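Local coordinates for protein phosphinothricin N-acetyltransferase (Brucella ovis, PDB 5DWM) that probably transfers an acetyl group from acetyl-CoA to an amine of a small substrate such as phosphinothricin, at residues T22-Y27 against D46-R51; P61-E66 against R111-R116; R116-G121 against P172-R177; T148-I153 against L168-L173. All coordinates share one frame; numbering follows the deposited sequence.

Interaction 1 (T22-Y27 against D46-R51); sequences TITAIY and DEMAKR
M48 of helix 45-58 reaches across to I23, T24 and Y27 of helix 20-33 and carries most of this helix-to-helix contact. The axes of the two short segments pass 9.8 Å apart at 106°, and the backbones come nearest where T24 lies beside M48. The two helices pack against the sheet of the GNAT fold, I23 and Y27 also touching Y74 of strand 70-79. The packed part lies around the methionine. Its chain bends at chi2 and chi3, which folds the thioether back so that the methyl CE settles between I23 CG2, 4.0 Å away, and the CB-CD2 side of Y27. The sulfur meets the same tyrosine obliquely: M48 SD stands 3.9 Å from Y27 CD2, a Met-aromatic contact 51° off the ring normal. Nearer the root of the methionine, T24 OG1 touches M48 CB at 3.5 Å while its hydroxyl bonds to the carbonyl of I20.

Toward R51 the contact thins out. The guanidinium reaches Y27 through a single approach, R51 NH1 to Y27 CE2 at 4.1 Å, with the two planes steeply inclined. R51 NE is held in its own helix by E47 OE2, 2.9 Å away, which uses its anti lone pair and lies nearly in the guanidinium plane. E39 takes both R51 NH1 and Y27 OH, and so links the polar ends of these two side chains. The chemistry thus divides: dispersion and sulfur-aromatic packing fill the buried junction, whereas E39 and E47 probably balance the arginine charge at its partly exposed margin.

Interaction 2 (P61-E66 against R111-R116); sequences PILVAE and RELIAR
Strand 62-66 and helix 111-116 run nearly antiparallel, 157° between their directions, with the short axes 9.4 Å apart; the backbones draw closest just before the strand begins, where P61 lies by R116. This is a helix laid on a face of the sheet, here helix 105-119, which follows the acetyl-CoA-binding residues G102, Q103 and G104 and includes G106 and K107. L63 points toward the helix. Its CD1 comes 3.6 Å from the backbone L113 N and rests 3.8 Å from E112 CG, so one methyl presses on the helix backbone as well as on a side chain. L113 CD1 lies against P61 CG, 3.9 Å away, and also close to L63 CD1.

R116, in one of its two modelled conformers, folds back over the same proline. With bends at chi2 and chi3 (-74° and -61°), its chain brings one guanidinium face over P61 CB, which sits 4.0 Å above the plane and toward its rim. R116 CB also lies 4.0 Å from P61 CG, while R116 NH1 meets L63 CD2 at 3.9 Å. That nitrogen makes a salt bridge to D14 on strand 11-14. No hydrogen bond links the two segments: leucine and proline carbons supply the buried packing, and the arginine closes its border by presenting a flat face to carbon while its charge is probably balanced by D14.

Interaction 3 (R116-G121 against P172-R177); sequences RISALG and PLNGGR
S118 and N174 make the polar link between the last part of helix 105-119 and the loop that follows strand 162-172. N174 ND2 donates to S118 O over 2.9 Å, at 170° and therefore nearly straight. CG anti to the carbonyl carbon (chi1 -68°) carries the asparagine amide back to the helix. The oxygen is met in its carbonyl plane on a lone pair, and it also lies close to the plane of the amide. The same ND2 bonds to the carbonyl of F122, so one amide group grips two main-chain oxygens.

S118 O has a second donor, G121 N at 3.0 Å. G121 takes up positive phi in a Schellman motif, and its CA lies 3.8 Å from N174 ND2. Facing it, L173 to G176 form a type I' beta turn, closed by G176 N to L173 O, with N174 at its second position.

A water accepts from N174 N at 3.0 Å and, in one of two serine conformers, lies 3.2 Å from S118 OG, a tentative bridge.

The apolar component is small and buried. L173 points toward the helix and brings its CD1 to I117 CG2 at 3.8 Å, the side chains crossing nearly perpendicularly.

Interaction 4 (T148-I153 against L168-L173); sequences THCGRI and LMQLPL
H149 and M169 lie side by side on one face of the hairpin formed by strands 148-159 and 162-172, pointing the same way from a non-hydrogen-bonded pair. A bend at the end of the methionine chain (chi3 68°) lays its methyl over the imidazole: M169 CE is 3.7 Å from the ring centroid and 13° off the normal, a CH-pi contact, with the sulfur over the same face. H149 NE2 is hydrogen-bonded to E143 of helix 136-144.

Q170 lies on the opposite face, and C150, pointing toward the partner strand from the bulge, meets it. Q170 OE1 comes 3.5 Å from C150 CB and is hydrogen-bonded to the backbone N of E154 of the second subunit, to which the backbones of C150 and R152 also bond. C150 SG sits between its backbone N and carbonyl carbon (chi1 64°), 3.9 Å from L168 CB.

T148 and Q170 exchange two backbone bonds. C150 and G151 together oppose L168, a classic beta bulge, with C150 N donating to L168 O and L168 N to G151 O. Main-chain bonds therefore fix the register, while histidine and methionine pack toward helix 136-144 and the glutamine reaches the dimer partner.

Interactions 1 and 2 are buried and use mainly carbon packing, joined in interaction 1 by a methionine sulfur, with arginines at their borders paired to acids, E47 and E39 for R51 and D14 for R116; interactions 3 and 4 are partly buried and depend on hydrogen bonds. Interaction 1 joins two helices and touches interaction 2 through I23 and V64. Interactions 2 and 3 both use helix 105-119 and share R116, the first against the sheet, the second at the helix end. Interactions 3 and 4 share P172 and L173, where the last strand passes into its loop, and both reach the second subunit. I114 touches L171 and L173, bringing interaction 2 against interaction 4.

Interaction 1 (T22-Y27 against D46-R51)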
loop_
_atom_site.group_PDB
_atom_site.type_symbol
_atom_site.label_atom_id
_atom_site.label_comp_id
_atom_site.label_asym_id
_atom_site.label_seq_id
_atom_site.Cartn_x
_atom_site.Cartn_y
_atom_site.Cartn_z
ATOM N N THR A 22 0.883 -12.806 -24.468
ATOM C CA THR A 22 -0.032 -13.668 -23.725
ATOM C C THR A 22 -0.295 -13.128 -22.323
ATOM O O THR A 22 -1.432 -13.179 -21.834
ATOM C CB THR A 22 0.514 -15.095 -23.679
ATOM O OG1 THR A 22 0.696 -15.573 -25.013
ATOM C CG2 THR A 22 -0.458 -16.018 -22.959
ATOM N N ILE A 23 0.740 -12.609 -21.655
ATOM C CA ILE A 23 0.543 -12.023 -20.333
ATOM C C ILE A 23 -0.485 -10.900 -20.389
ATOM O O ILE A 23 -1.373 -10.806 -19.529
ATOM C CB ILE A 23 1.890 -11.558 -19.753
ATOM C CG1 ILE A 23 2.666 -12.770 -19.222
ATOM C CG2 ILE A 23 1.672 -10.512 -18.666
ATOM C CD1 ILE A 23 4.113 -12.510 -18.987
ATOM N N THR A 24 -0.382 -10.038 -21.407
ATOM C CA THR A 24 -1.368 -8.977 -21.595
ATOM C C THR A 24 -2.767 -9.542 -21.819
ATOM O O THR A 24 -3.745 -9.016 -21.281
ATOM C CB THR A 24 -0.935 -8.078 -22.752
ATOM O OG1 THR A 24 0.373 -7.552 -22.476
ATOM C CG2 THR A 24 -1.913 -6.918 -22.934
ATOM N N ALA A 25 -2.886 -10.610 -22.611
ATOM C CA ALA A 25 -4.195 -11.228 -22.815
ATOM C C ALA A 25 -4.769 -11.792 -21.513
ATOM O O ALA A 25 -5.966 -11.637 -21.233
ATOM C CB ALA A 25 -4.112 -12.315 -23.893
ATOM N N ILE A 26 -3.931 -12.443 -20.704
ATOM C CA ILE A 26 -4.386 -12.987 -19.425
ATOM C C ILE A 26 -4.850 -11.860 -18.511
ATOM O O ILE A 26 -5.928 -11.922 -17.910
ATOM C CB ILE A 26 -3.264 -13.813 -18.773
ATOM C CG1 ILE A 26 -3.003 -15.076 -19.600
ATOM C CG2 ILE A 26 -3.610 -14.171 -17.329
ATOM C CD1 ILE A 26 -1.801 -15.877 -19.139
ATOM N N TYR A 27 -4.036 -10.813 -18.388
ATOM C CA TYR A 27 -4.404 -9.710 -17.507
ATOM C C TYR A 27 -5.642 -8.977 -18.022
ATOM O O TYR A 27 -6.477 -8.533 -17.218
ATOM C CB TYR A 27 -3.213 -8.760 -17.315
ATOM C CG TYR A 27 -3.451 -7.725 -16.235
ATOM C CD1 TYR A 27 -3.736 -8.110 -14.930
ATOM C CD2 TYR A 27 -3.417 -6.369 -16.526
ATOM C CE1 TYR A 27 -3.985 -7.170 -13.939
ATOM C CE2 TYR A 27 -3.665 -5.412 -15.538
ATOM C CZ TYR A 27 -3.950 -5.833 -14.250
ATOM O OH TYR A 27 -4.189 -4.922 -13.256
ATOM N N ASP A 46 2.109 -2.486 -24.769
ATOM C CA ASP A 46 3.186 -1.516 -24.579
ATOM C C ASP A 46 3.342 -1.173 -23.109
ATOM O O ASP A 46 4.460 -1.143 -22.578
ATOM C CB ASP A 46 2.888 -0.250 -25.383
ATOM C CG ASP A 46 2.494 -0.547 -26.822
ATOM O OD1 ASP A 46 3.296 -0.257 -27.743
ATOM O OD2 ASP A 46 1.380 -1.068 -27.031
ATOM N N GLU A 47 2.220 -0.905 -22.437
ATOM C CA GLU A 47 2.242 -0.565 -21.018
ATOM C C GLU A 47 2.676 -1.753 -20.162
ATOM O O GLU A 47 3.461 -1.589 -19.217
ATOM C CB GLU A 47 0.861 -0.035 -20.603
ATOM C CG GLU A 47 0.657 0.150 -19.108
ATOM C CD GLU A 47 1.554 1.203 -18.485
ATOM O OE1 GLU A 47 2.092 2.070 -19.212
ATOM O OE2 GLU A 47 1.713 1.155 -17.249
ATOM N N MET A 48 2.207 -2.964 -20.493
ATOM C CA MET A 48 2.630 -4.135 -19.729
ATOM C C MET A 48 4.129 -4.366 -19.864
ATOM O O MET A 48 4.809 -4.654 -18.874
ATOM C CB MET A 48 1.839 -5.381 -20.139
ATOM C CG MET A 48 0.346 -5.288 -19.791
ATOM S SD MET A 48 0.029 -5.230 -18.006
ATOM C CE MET A 48 0.390 -6.933 -17.531
ATOM N N ALA A 49 4.672 -4.199 -21.072
ATOM C CA ALA A 49 6.114 -4.359 -21.250
ATOM C C ALA A 49 6.887 -3.351 -20.409
ATOM O O ALA A 49 7.929 -3.681 -19.830
ATOM C CB ALA A 49 6.477 -4.204 -22.727
ATOM N N LYS A 50 6.400 -2.110 -20.342
ATOM C CA LYS A 50 7.052 -1.098 -19.517
ATOM C C LYS A 50 7.012 -1.482 -18.044
ATOM O O LYS A 50 8.016 -1.340 -17.331
ATOM C CB LYS A 50 6.385 0.263 -19.736
ATOM N N ARG A 51 5.857 -1.966 -17.567
ATOM C CA ARG A 51 5.734 -2.340 -16.159
ATOM C C ARG A 51 6.693 -3.469 -15.810
ATOM O O ARG A 51 7.385 -3.422 -14.783
ATOM C CB ARG A 51 4.304 -2.778 -15.854
ATOM C CG ARG A 51 3.277 -1.661 -15.904
ATOM C CD ARG A 51 1.877 -2.193 -15.606
ATOM N NE ARG A 51 0.880 -1.135 -15.764
ATOM C CZ ARG A 51 -0.416 -1.278 -15.506
ATOM N NH1 ARG A 51 -0.895 -2.437 -15.068
ATOM N NH2 ARG A 51 -1.238 -0.259 -15.691
#

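Interaction 2 (P61-E66 against R111-R116)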
loop_
_atom_site.group_PDB
_atom_site.type_symbol
_atom_site.label_atom_id
_atom_site.label_comp_id
_atom_site.label_asym_id
_atom_site.label_seq_id
_atom_site.Cartn_x
_atom_site.Cartn_y
_atom_site.Cartn_z
ATOM N N PRO A 61 11.945 -11.104 -9.392
ATOM C CA PRO A 61 11.674 -12.228 -10.291
ATOM C C PRO A 61 10.311 -12.100 -10.947
ATOM O O PRO A 61 9.347 -11.601 -10.357
ATOM C CB PRO A 61 11.689 -13.437 -9.348
ATOM C CG PRO A 61 11.269 -12.886 -8.042
ATOM C CD PRO A 61 11.880 -11.502 -7.973
ATOM N N ILE A 62 10.248 -12.567 -12.191
ATOM C CA ILE A 62 9.022 -12.600 -12.980
ATOM C C ILE A 62 8.955 -13.979 -13.605
ATOM O O ILE A 62 9.870 -14.370 -14.340
ATOM C CB ILE A 62 8.998 -11.524 -14.081
ATOM C CG1 ILE A 62 9.313 -10.136 -13.519
ATOM C CG2 ILE A 62 7.649 -11.515 -14.764
ATOM C CD1 ILE A 62 9.525 -9.088 -14.603
ATOM N N LEU A 63 7.883 -14.711 -13.316
ATOM C CA LEU A 63 7.771 -16.115 -13.667
ATOM C C LEU A 63 6.542 -16.362 -14.528
ATOM O O LEU A 63 5.526 -15.672 -14.411
ATOM C CB LEU A 63 7.655 -16.963 -12.405
ATOM C CG LEU A 63 8.778 -16.811 -11.388
ATOM C CD1 LEU A 63 8.434 -17.632 -10.160
ATOM C CD2 LEU A 63 10.111 -17.253 -11.989
ATOM N N VAL A 64 6.642 -17.371 -15.388
ATOM C CA VAL A 64 5.512 -17.821 -16.186
ATOM C C VAL A 64 5.362 -19.328 -16.047
ATOM O O VAL A 64 6.334 -20.049 -15.809
ATOM C CB VAL A 64 5.617 -17.416 -17.675
ATOM C CG1 VAL A 64 5.663 -15.897 -17.807
ATOM C CG2 VAL A 64 6.819 -18.070 -18.340
ATOM N N ALA A 65 4.128 -19.799 -16.202
ATOM C CA ALA A 65 3.828 -21.222 -16.273
ATOM C C ALA A 65 3.481 -21.544 -17.716
ATOM O O ALA A 65 2.618 -20.887 -18.307
ATOM C CB ALA A 65 2.643 -21.568 -15.374
ATOM N N GLU A 66 4.151 -22.543 -18.283
ATOM C CA GLU A 66 3.978 -22.903 -19.683
ATOM C C GLU A 66 3.616 -24.375 -19.794
ATOM O O GLU A 66 4.236 -25.223 -19.144
ATOM C CB GLU A 66 5.258 -22.633 -20.485
ATOM C CG GLU A 66 5.171 -23.079 -21.936
ATOM C CD GLU A 66 6.466 -22.867 -22.691
ATOM O OE1 GLU A 66 7.275 -22.016 -22.265
ATOM O OE2 GLU A 66 6.679 -23.559 -23.710
ATOM N N ARG A 111 4.773 -21.203 -5.280
ATOM C CA ARG A 111 5.857 -21.934 -4.635
ATOM C C ARG A 111 7.211 -21.487 -5.171
ATOM O O ARG A 111 8.146 -21.242 -4.396
ATOM C CB ARG A 111 5.666 -23.442 -4.808
ATOM C CG ARG A 111 6.827 -24.242 -4.256
ATOM C CD ARG A 111 6.457 -25.695 -4.021
ATOM N NE ARG A 111 5.415 -25.828 -3.009
ATOM C CZ ARG A 111 4.201 -26.314 -3.245
ATOM N NH1 ARG A 111 3.877 -26.729 -4.463
ATOM N NH2 ARG A 111 3.317 -26.396 -2.260
ATOM N N GLU A 112 7.334 -21.348 -6.494
ATOM C CA GLU A 112 8.620 -20.947 -7.056
ATOM C C GLU A 112 8.920 -19.481 -6.760
ATOM O O GLU A 112 10.077 -19.120 -6.501
ATOM C CB GLU A 112 8.672 -21.258 -8.554
ATOM C CG GLU A 112 10.010 -20.951 -9.228
ATOM C CD GLU A 112 11.179 -21.738 -8.653
ATOM O OE1 GLU A 112 12.335 -21.276 -8.790
ATOM O OE2 GLU A 112 10.945 -22.814 -8.064
ATOM N N LEU A 113 7.891 -18.622 -6.771
ATOM C CA LEU A 113 8.101 -17.219 -6.425
ATOM C C LEU A 113 8.600 -17.079 -4.991
ATOM O O LEU A 113 9.524 -16.301 -4.721
ATOM C CB LEU A 113 6.808 -16.432 -6.624
ATOM C CG LEU A 113 6.970 -14.916 -6.558
ATOM C CD1 LEU A 113 7.660 -14.390 -7.799
ATOM C CD2 LEU A 113 5.625 -14.238 -6.376
ATOM N N ILE A 114 8.002 -17.838 -4.060
ATOM C CA ILE A 114 8.470 -17.851 -2.675
ATOM C C ILE A 114 9.940 -18.237 -2.614
ATOM O O ILE A 114 10.732 -17.615 -1.892
ATOM C CB ILE A 114 7.597 -18.791 -1.818
ATOM C CG1 ILE A 114 6.179 -18.232 -1.658
ATOM C CG2 ILE A 114 8.245 -19.054 -0.459
ATOM C CD1 ILE A 114 5.200 -19.246 -1.068
ATOM N N ALA A 115 10.330 -19.271 -3.367
ATOM C CA ALA A 115 11.730 -19.691 -3.388
ATOM C C ALA A 115 12.645 -18.578 -3.895
ATOM O O ALA A 115 13.703 -18.323 -3.310
ATOM C CB ALA A 115 11.906 -20.966 -4.222
ATOM N N ARG A 116 12.256 -17.898 -4.979
ATOM C CA ARG A 116 13.114 -16.859 -5.535
ATOM C C ARG A 116 13.207 -15.657 -4.600
ATOM O O ARG A 116 14.293 -15.093 -4.414
ATOM C CB ARG A 116 12.609 -16.454 -6.922
ATOM C CG ARG A 116 12.704 -17.563 -7.978
ATOM C CD ARG A 116 14.139 -17.775 -8.433
ATOM N NE ARG A 116 14.697 -16.570 -9.038
ATOM C CZ ARG A 116 14.585 -16.253 -10.324
ATOM N NH1 ARG A 116 13.939 -17.060 -11.154
ATOM N NH2 ARG A 116 15.125 -15.133 -10.781
#

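Interaction 3 (R116-G121 against P172-R177)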
loop_
_atom_site.group_PDB
_atom_site.type_symbol
_atom_site.label_atom_id
_atom_site.label_comp_id
_atom_site.label_asym_id
_atom_site.label_seq_id
_atom_site.Cartn_x
_atom_site.Cartn_y
_atom_site.Cartn_z
ATOM N N ARG A 116 12.256 -17.898 -4.979
ATOM C CA ARG A 116 13.114 -16.859 -5.535
ATOM C C ARG A 116 13.207 -15.657 -4.600
ATOM O O ARG A 116 14.293 -15.093 -4.414
ATOM C CB ARG A 116 12.609 -16.454 -6.922
ATOM C CG ARG A 116 12.704 -17.563 -7.978
ATOM C CD ARG A 116 14.139 -17.775 -8.433
ATOM N NE ARG A 116 14.697 -16.570 -9.038
ATOM C CZ ARG A 116 14.585 -16.253 -10.324
ATOM N NH1 ARG A 116 13.939 -17.060 -11.154
ATOM N NH2 ARG A 116 15.125 -15.133 -10.781
ATOM N N ILE A 117 12.083 -15.250 -4.003
ATOM C CA ILE A 117 12.083 -14.115 -3.083
ATOM C C ILE A 117 12.875 -14.433 -1.822
ATOM O O ILE A 117 13.586 -13.571 -1.280
ATOM C CB ILE A 117 10.633 -13.703 -2.775
ATOM C CG1 ILE A 117 10.063 -12.952 -3.972
ATOM C CG2 ILE A 117 10.568 -12.840 -1.509
ATOM C CD1 ILE A 117 10.839 -11.681 -4.288
ATOM N N SER A 118 12.754 -15.669 -1.325
ATOM C CA SER A 118 13.538 -16.076 -0.167
ATOM C C SER A 118 15.027 -16.019 -0.477
ATOM O O SER A 118 15.824 -15.540 0.343
ATOM C CB SER A 118 13.120 -17.480 0.267
ATOM O OG SER A 118 13.741 -17.861 1.481
ATOM N N ALA A 119 15.418 -16.484 -1.668
ATOM C CA ALA A 119 16.833 -16.489 -2.024
ATOM C C ALA A 119 17.400 -15.078 -2.101
ATOM O O ALA A 119 18.607 -14.886 -1.912
ATOM C CB ALA A 119 17.053 -17.249 -3.335
ATOM N N LEU A 120 16.552 -14.081 -2.358
ATOM C CA LEU A 120 16.991 -12.693 -2.414
ATOM C C LEU A 120 17.123 -12.044 -1.038
ATOM O O LEU A 120 17.653 -10.931 -0.949
ATOM C CB LEU A 120 16.055 -11.876 -3.314
ATOM C CG LEU A 120 16.114 -12.191 -4.812
ATOM C CD1 LEU A 120 14.987 -11.505 -5.575
ATOM C CD2 LEU A 120 17.470 -11.821 -5.414
ATOM N N GLY A 121 16.671 -12.702 0.027
ATOM C CA GLY A 121 16.882 -12.210 1.375
ATOM C C GLY A 121 15.732 -11.442 1.989
ATOM O O GLY A 121 15.909 -10.844 3.061
ATOM N N PRO A 172 6.171 -15.218 6.446
ATOM C CA PRO A 172 7.536 -14.876 6.846
ATOM C C PRO A 172 8.543 -15.704 6.068
ATOM O O PRO A 172 8.285 -16.851 5.695
ATOM C CB PRO A 172 7.563 -15.250 8.332
ATOM C CG PRO A 172 6.607 -16.425 8.414
ATOM C CD PRO A 172 5.519 -16.138 7.398
ATOM N N LEU A 173 9.707 -15.106 5.822
ATOM C CA LEU A 173 10.789 -15.794 5.127
ATOM C C LEU A 173 12.102 -15.503 5.837
ATOM O O LEU A 173 12.271 -14.440 6.431
ATOM C CB LEU A 173 10.890 -15.318 3.678
ATOM C CG LEU A 173 9.642 -15.606 2.840
ATOM C CD1 LEU A 173 9.806 -14.993 1.475
ATOM C CD2 LEU A 173 9.408 -17.111 2.743
ATOM N N ASN A 174 13.028 -16.466 5.789
ATOM C CA ASN A 174 14.379 -16.275 6.321
ATOM C C ASN A 174 14.366 -15.877 7.797
ATOM O O ASN A 174 15.247 -15.147 8.265
ATOM C CB ASN A 174 15.164 -15.242 5.505
ATOM C CG ASN A 174 15.497 -15.720 4.114
ATOM O OD1 ASN A 174 16.176 -16.738 3.935
ATOM N ND2 ASN A 174 15.017 -14.989 3.108
ATOM N N GLY A 175 13.361 -16.329 8.540
ATOM C CA GLY A 175 13.248 -16.016 9.945
ATOM C C GLY A 175 12.311 -14.875 10.281
ATOM O O GLY A 175 12.099 -14.605 11.470
ATOM N N GLY A 176 11.761 -14.187 9.282
ATOM C CA GLY A 176 10.768 -13.159 9.556
ATOM C C GLY A 176 11.368 -12.017 10.355
ATOM O O GLY A 176 12.406 -11.449 9.993
ATOM N N ARG A 177 10.710 -11.670 11.461
ATOM C CA ARG A 177 11.209 -10.650 12.374
ATOM C C ARG A 177 11.836 -11.244 13.632
ATOM O O ARG A 177 11.988 -10.538 14.634
ATOM C CB ARG A 177 10.121 -9.617 12.704
ATOM C CG ARG A 177 8.795 -10.171 13.232
ATOM C CD ARG A 177 8.018 -9.074 13.973
ATOM N NE ARG A 177 8.716 -8.684 15.200
ATOM C CZ ARG A 177 8.557 -7.523 15.830
ATOM N NH1 ARG A 177 7.722 -6.601 15.352
ATOM N NH2 ARG A 177 9.247 -7.276 16.938
HETATM O O HOH W 1 12.612 -18.972 4.264
#

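Interaction 4 (T148-I153 against L168-L173)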
loop_
_atom_site.group_PDB
_atom_site.type_symbol
_atom_site.label_atom_id
_atom_site.label_comp_id
_atom_site.label_asym_id
_atom_site.label_seq_id
_atom_site.Cartn_x
_atom_site.Cartn_y
_atom_site.Cartn_z
ATOM N N THR A 148 -0.662 -16.216 6.328
ATOM C CA THR A 148 -1.625 -15.987 7.393
ATOM C C THR A 148 -2.357 -14.673 7.157
ATOM O O THR A 148 -1.810 -13.732 6.579
ATOM C CB THR A 148 -0.948 -15.974 8.768
ATOM O OG1 THR A 148 0.017 -14.922 8.819
ATOM C CG2 THR A 148 -0.232 -17.289 9.016
ATOM N N HIS A 149 -3.610 -14.626 7.590
ATOM C CA HIS A 149 -4.406 -13.420 7.429
ATOM C C HIS A 149 -3.870 -12.306 8.313
ATOM O O HIS A 149 -3.633 -12.507 9.506
ATOM C CB HIS A 149 -5.854 -13.727 7.791
ATOM C CG HIS A 149 -6.569 -14.500 6.735
ATOM N ND1 HIS A 149 -7.169 -13.890 5.657
ATOM C CD2 HIS A 149 -6.744 -15.833 6.564
ATOM C CE1 HIS A 149 -7.702 -14.814 4.875
ATOM N NE2 HIS A 149 -7.462 -16.001 5.406
ATOM N N CYS A 150 -3.678 -11.122 7.729
ATOM C CA CYS A 150 -3.148 -10.008 8.497
ATOM C C CYS A 150 -3.913 -8.711 8.271
ATOM O O CYS A 150 -3.413 -7.648 8.650
ATOM C CB CYS A 150 -1.637 -9.819 8.262
ATOM S SG CYS A 150 -1.150 -9.372 6.583
ATOM N N GLY A 151 -5.097 -8.756 7.677
ATOM C CA GLY A 151 -5.917 -7.560 7.625
ATOM C C GLY A 151 -6.982 -7.640 6.559
ATOM O O GLY A 151 -6.973 -8.508 5.687
ATOM N N ARG A 152 -7.913 -6.692 6.641
ATOM C CA ARG A 152 -8.988 -6.583 5.659
ATOM C C ARG A 152 -9.424 -5.127 5.639
ATOM O O ARG A 152 -9.991 -4.636 6.625
ATOM C CB ARG A 152 -10.157 -7.495 6.016
ATOM C CG ARG A 152 -11.263 -7.493 4.974
ATOM C CD ARG A 152 -12.154 -8.720 5.142
ATOM N NE ARG A 152 -13.294 -8.721 4.228
ATOM C CZ ARG A 152 -13.856 -9.821 3.735
ATOM N NH1 ARG A 152 -13.381 -11.021 4.050
ATOM N NH2 ARG A 152 -14.892 -9.724 2.916
ATOM N N ILE A 153 -9.147 -4.434 4.537
ATOM C CA ILE A 153 -9.582 -3.049 4.372
ATOM C C ILE A 153 -10.944 -3.115 3.695
ATOM O O ILE A 153 -11.041 -3.446 2.512
ATOM C CB ILE A 153 -8.599 -2.213 3.542
ATOM C CG1 ILE A 153 -7.177 -2.298 4.089
ATOM C CG2 ILE A 153 -9.078 -0.755 3.465
ATOM C CD1 ILE A 153 -6.144 -1.663 3.147
ATOM N N LEU A 168 -5.586 -8.814 3.224
ATOM C CA LEU A 168 -4.132 -8.837 3.335
ATOM C C LEU A 168 -3.676 -10.129 4.003
ATOM O O LEU A 168 -4.260 -10.557 5.006
ATOM C CB LEU A 168 -3.630 -7.648 4.159
ATOM C CG LEU A 168 -4.108 -6.286 3.666
ATOM C CD1 LEU A 168 -3.866 -5.290 4.753
ATOM C CD2 LEU A 168 -3.356 -5.893 2.422
ATOM N N MET A 169 -2.627 -10.749 3.444
ATOM C CA MET A 169 -2.042 -11.963 4.002
ATOM C C MET A 169 -0.523 -11.870 3.916
ATOM O O MET A 169 0.019 -11.205 3.031
ATOM C CB MET A 169 -2.522 -13.215 3.252
ATOM C CG MET A 169 -4.038 -13.279 3.085
ATOM S SD MET A 169 -4.609 -14.833 2.378
ATOM C CE MET A 169 -4.220 -15.968 3.712
ATOM N N GLN A 170 0.173 -12.562 4.817
ATOM C CA GLN A 170 1.630 -12.485 4.794
ATOM C C GLN A 170 2.269 -13.825 5.134
ATOM O O GLN A 170 1.684 -14.675 5.805
ATOM C CB GLN A 170 2.196 -11.358 5.682
ATOM C CG GLN A 170 2.029 -11.593 7.172
ATOM C CD GLN A 170 2.568 -10.448 8.019
ATOM O OE1 GLN A 170 1.854 -9.912 8.861
ATOM N NE2 GLN A 170 3.839 -10.088 7.815
ATOM N N LEU A 171 3.506 -13.979 4.669
ATOM C CA LEU A 171 4.288 -15.194 4.869
ATOM C C LEU A 171 5.678 -14.758 5.303
ATOM O O LEU A 171 6.348 -14.007 4.564
ATOM C CB LEU A 171 4.378 -15.971 3.556
ATOM C CG LEU A 171 5.213 -17.249 3.582
ATOM C CD1 LEU A 171 4.485 -18.380 4.308
ATOM C CD2 LEU A 171 5.569 -17.660 2.164
ATOM N N PRO A 172 6.171 -15.218 6.446
ATOM C CA PRO A 172 7.536 -14.876 6.846
ATOM C C PRO A 172 8.543 -15.704 6.068
ATOM O O PRO A 172 8.285 -16.851 5.695
ATOM C CB PRO A 172 7.563 -15.250 8.332
ATOM C CG PRO A 172 6.607 -16.425 8.414
ATOM C CD PRO A 172 5.519 -16.138 7.398
ATOM N N LEU A 173 9.707 -15.106 5.822
ATOM C CA LEU A 173 10.789 -15.794 5.127
ATOM C C LEU A 173 12.102 -15.503 5.837
ATOM O O LEU A 173 12.271 -14.440 6.431
ATOM C CB LEU A 173 10.890 -15.318 3.678
ATOM C CG LEU A 173 9.642 -15.606 2.840
ATOM C CD1 LEU A 173 9.806 -14.993 1.475
ATOM C CD2 LEU A 173 9.408 -17.111 2.743
#